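Local coordinates for protein 3-dehydroquinate dehydratase (Aquifex aeolicus, PDB 2EGZ) that catalyses the cis-dehydration of 3-dehydroquinate to 3-dehydroshikimate, the third step of the chorismate pathway, through a Schiff-base intermediate, at residues Lys110-Tyr115 and Ile140-Val145. Numbering follows the deposited sequence.
Sequences KLIISY and IPKIAV
Lys142 lies between two side chains of the neighbouring strand: its CB sits 3.7 Å from Ile112 CG2, and Ser114 CB packs 3.9 Å from the same Lys142 CB. With CG anti to the backbone N (chi1 170°) and every later torsion extended, the lysine runs straight off the sheet, its CD still touching both neighbours before the amine leaves them behind. On the face that carries Ile113 and Pro141, Tyr115 leans along the strand: Ile143 CG2 meets the edge of its ring near the ring plane, while Val145 CG1 comes in obliquely, 3.9 Å from Tyr115 CE2. Five backbone hydrogen bonds tie the strands in parallel, from Ile140 N to Leu111 O (2.7 Å) through to Ala144 N to Tyr115 O (3.0 Å). Pro141 has no N-H, but on its strand the donors to this pair are Ile140, Lys142 and Ala144, so none is missing; its CA adds a CA-H...O contact to Ile113 O, which also accepts Lys142 N. Strands 110-117 and 140-146, joined through helix 124-136, form a beta-alpha-beta unit of the TIM barrel, and residues of that helix cover Tyr115, Pro141 and Ile143. The face bearing Ile112, Ser114 and Lys142 looks into the barrel, where Lys142 forms the Schiff base with substrate; here its NZ hydrogen-bonds a tartrate, probably from the crystallisation liquor. Tyr192 makes a cation-pi contact with Lys142, and Asp88, a weak, long ion-pair partner of the amine, also takes a hydrogen bond from Ser114 OG, close to the catalytic His116.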
ATOM      1  N   LYS B 110     -19.616  -1.830 -13.907  1.00 16.46           N
ATOM      2  CA  LYS B 110     -18.218  -2.226 -14.076  1.00 16.95           C
ATOM      3  C   LYS B 110     -17.305  -1.811 -12.936  1.00 16.55           C
ATOM      4  O   LYS B 110     -17.484  -0.755 -12.331  1.00 15.95           O
ATOM      5  CB  LYS B 110     -17.657  -1.650 -15.382  1.00 18.25           C
ATOM      6  CG  LYS B 110     -18.375  -2.123 -16.632  1.00 22.27           C
ATOM      7  CD  LYS B 110     -17.735  -1.541 -17.886  1.00 26.05           C
ATOM      8  CE  LYS B 110     -18.378  -2.114 -19.144  1.00 30.10           C
ATOM      9  NZ  LYS B 110     -17.718  -1.609 -20.381  1.00 33.87           N
ATOM     10  N   LEU B 111     -16.306  -2.645 -12.664  1.00 15.14           N
ATOM     11  CA  LEU B 111     -15.359  -2.364 -11.598  1.00 14.69           C
ATOM     12  C   LEU B 111     -13.969  -2.093 -12.152  1.00 14.94           C
ATOM     13  O   LEU B 111     -13.428  -2.892 -12.918  1.00 15.73           O
ATOM     14  CB  LEU B 111     -15.279  -3.544 -10.626  1.00 14.89           C
ATOM     15  CG  LEU B 111     -14.463  -3.320  -9.347  1.00 13.43           C
ATOM     16  CD1 LEU B 111     -15.124  -2.231  -8.516  1.00 14.01           C
ATOM     17  CD2 LEU B 111     -14.367  -4.616  -8.544  1.00 14.25           C
ATOM     18  N   ILE B 112     -13.406  -0.953 -11.779  1.00 13.92           N
ATOM     19  CA  ILE B 112     -12.052  -0.615 -12.188  1.00 12.32           C
ATOM     20  C   ILE B 112     -11.225  -0.875 -10.939  1.00 12.87           C
ATOM     21  O   ILE B 112     -11.609  -0.461  -9.853  1.00 14.81           O
ATOM     22  CB  ILE B 112     -11.916   0.872 -12.574  1.00 11.93           C
ATOM     23  CG1 ILE B 112     -12.633   1.141 -13.900  1.00 11.56           C
ATOM     24  CG2 ILE B 112     -10.447   1.252 -12.672  1.00 10.43           C
ATOM     25  CD1 ILE B 112     -12.665   2.618 -14.268  1.00 13.23           C
ATOM     26  N   ILE B 113     -10.113  -1.585 -11.083  1.00 11.95           N
ATOM     27  CA  ILE B 113      -9.252  -1.870  -9.944  1.00 11.31           C
ATOM     28  C   ILE B 113      -7.935  -1.193 -10.260  1.00 11.97           C
ATOM     29  O   ILE B 113      -7.202  -1.609 -11.159  1.00 11.93           O
ATOM     30  CB  ILE B 113      -9.081  -3.379  -9.752  1.00 11.64           C
ATOM     31  CG1 ILE B 113     -10.442  -3.990  -9.391  1.00 10.50           C
ATOM     32  CG2 ILE B 113      -8.057  -3.654  -8.650  1.00 11.02           C
ATOM     33  CD1 ILE B 113     -10.452  -5.508  -9.303  1.00  9.96           C
ATOM     34  N   SER B 114      -7.650  -0.132  -9.515  1.00 12.80           N
ATOM     35  CA  SER B 114      -6.475   0.685  -9.759  1.00 13.19           C
ATOM     36  C   SER B 114      -5.247   0.548  -8.869  1.00 13.69           C
ATOM     37  O   SER B 114      -5.302   0.047  -7.745  1.00 11.50           O
ATOM     38  CB  SER B 114      -6.902   2.150  -9.752  1.00 14.98           C
ATOM     39  OG  SER B 114      -7.449   2.487  -8.485  1.00 15.59           O
ATOM     40  N   TYR B 115      -4.137   1.036  -9.412  1.00 13.05           N
ATOM     41  CA  TYR B 115      -2.850   1.053  -8.738  1.00 13.09           C
ATOM     42  C   TYR B 115      -2.171   2.343  -9.169  1.00 13.99           C
ATOM     43  O   TYR B 115      -2.079   2.622 -10.364  1.00 14.01           O
ATOM     44  CB  TYR B 115      -1.978  -0.128  -9.171  1.00 13.29           C
ATOM     45  CG  TYR B 115      -0.543   0.021  -8.708  1.00 15.09           C
ATOM     46  CD1 TYR B 115      -0.205  -0.155  -7.369  1.00 17.30           C
ATOM     47  CD2 TYR B 115       0.459   0.423  -9.594  1.00 14.26           C
ATOM     48  CE1 TYR B 115       1.095   0.077  -6.916  1.00 18.70           C
ATOM     49  CE2 TYR B 115       1.762   0.657  -9.152  1.00 15.43           C
ATOM     50  CZ  TYR B 115       2.070   0.485  -7.811  1.00 18.17           C
ATOM     51  OH  TYR B 115       3.347   0.751  -7.360  1.00 20.92           O
ATOM     52  N   ILE B 140     -11.519  -4.103 -14.337  1.00 15.17           N
ATOM     53  CA  ILE B 140     -10.709  -3.555 -15.413  1.00 13.85           C
ATOM     54  C   ILE B 140      -9.490  -2.972 -14.715  1.00 13.82           C
ATOM     55  O   ILE B 140      -9.589  -1.970 -14.013  1.00 12.57           O
ATOM     56  CB  ILE B 140     -11.437  -2.420 -16.150  1.00 14.69           C
ATOM     57  CG1 ILE B 140     -12.761  -2.933 -16.723  1.00 15.66           C
ATOM     58  CG2 ILE B 140     -10.544  -1.868 -17.263  1.00 15.15           C
ATOM     59  CD1 ILE B 140     -13.631  -1.838 -17.312  1.00 17.21           C
ATOM     60  N   PRO B 141      -8.323  -3.602 -14.881  1.00 12.89           N
ATOM     61  CA  PRO B 141      -7.126  -3.078 -14.227  1.00 11.13           C
ATOM     62  C   PRO B 141      -6.702  -1.711 -14.751  1.00 12.30           C
ATOM     63  O   PRO B 141      -6.705  -1.463 -15.956  1.00  9.84           O
ATOM     64  CB  PRO B 141      -6.082  -4.168 -14.493  1.00 11.73           C
ATOM     65  CG  PRO B 141      -6.524  -4.737 -15.813  1.00 13.46           C
ATOM     66  CD  PRO B 141      -8.019  -4.808 -15.673  1.00 13.64           C
ATOM     67  N   LYS B 142      -6.355  -0.823 -13.823  1.00 11.56           N
ATOM     68  CA  LYS B 142      -5.912   0.525 -14.157  1.00 12.04           C
ATOM     69  C   LYS B 142      -4.568   0.764 -13.490  1.00 12.80           C
ATOM     70  O   LYS B 142      -4.426   0.554 -12.285  1.00 12.03           O
ATOM     71  CB  LYS B 142      -6.916   1.568 -13.648  1.00 12.82           C
ATOM     72  CG  LYS B 142      -6.405   2.997 -13.737  1.00 15.26           C
ATOM     73  CD  LYS B 142      -7.426   4.012 -13.237  1.00 16.82           C
ATOM     74  CE  LYS B 142      -6.887   5.429 -13.390  1.00 18.67           C
ATOM     75  NZ  LYS B 142      -7.859   6.482 -12.968  1.00 18.90           N
ATOM     76  N   ILE B 143      -3.588   1.199 -14.276  1.00 11.45           N
ATOM     77  CA  ILE B 143      -2.254   1.480 -13.760  1.00 13.05           C
ATOM     78  C   ILE B 143      -1.897   2.919 -14.109  1.00 12.68           C
ATOM     79  O   ILE B 143      -1.892   3.292 -15.277  1.00 13.13           O
ATOM     80  CB  ILE B 143      -1.190   0.543 -14.391  1.00 14.06           C
ATOM     81  CG1 ILE B 143      -1.524  -0.915 -14.079  1.00 16.59           C
ATOM     82  CG2 ILE B 143       0.200   0.883 -13.852  1.00 14.57           C
ATOM     83  CD1 ILE B 143      -0.591  -1.911 -14.744  1.00 16.79           C
ATOM     84  N   ALA B 144      -1.614   3.725 -13.092  1.00 12.23           N
ATOM     85  CA  ALA B 144      -1.236   5.120 -13.302  1.00 11.90           C
ATOM     86  C   ALA B 144       0.091   5.317 -12.573  1.00 13.36           C
ATOM     87  O   ALA B 144       0.124   5.374 -11.344  1.00 12.21           O
ATOM     88  CB  ALA B 144      -2.301   6.046 -12.726  1.00 13.04           C
ATOM     89  N   VAL B 145       1.179   5.416 -13.334  1.00 12.17           N
ATOM     90  CA  VAL B 145       2.513   5.560 -12.751  1.00 12.20           C
ATOM     91  C   VAL B 145       3.349   6.660 -13.402  1.00 13.13           C
ATOM     92  O   VAL B 145       3.288   6.870 -14.615  1.00 12.41           O
ATOM     93  CB  VAL B 145       3.293   4.228 -12.848  1.00 12.57           C
ATOM     94  CG1 VAL B 145       2.561   3.139 -12.076  1.00 12.06           C
ATOM     95  CG2 VAL B 145       3.447   3.815 -14.318  1.00 11.79           C
TER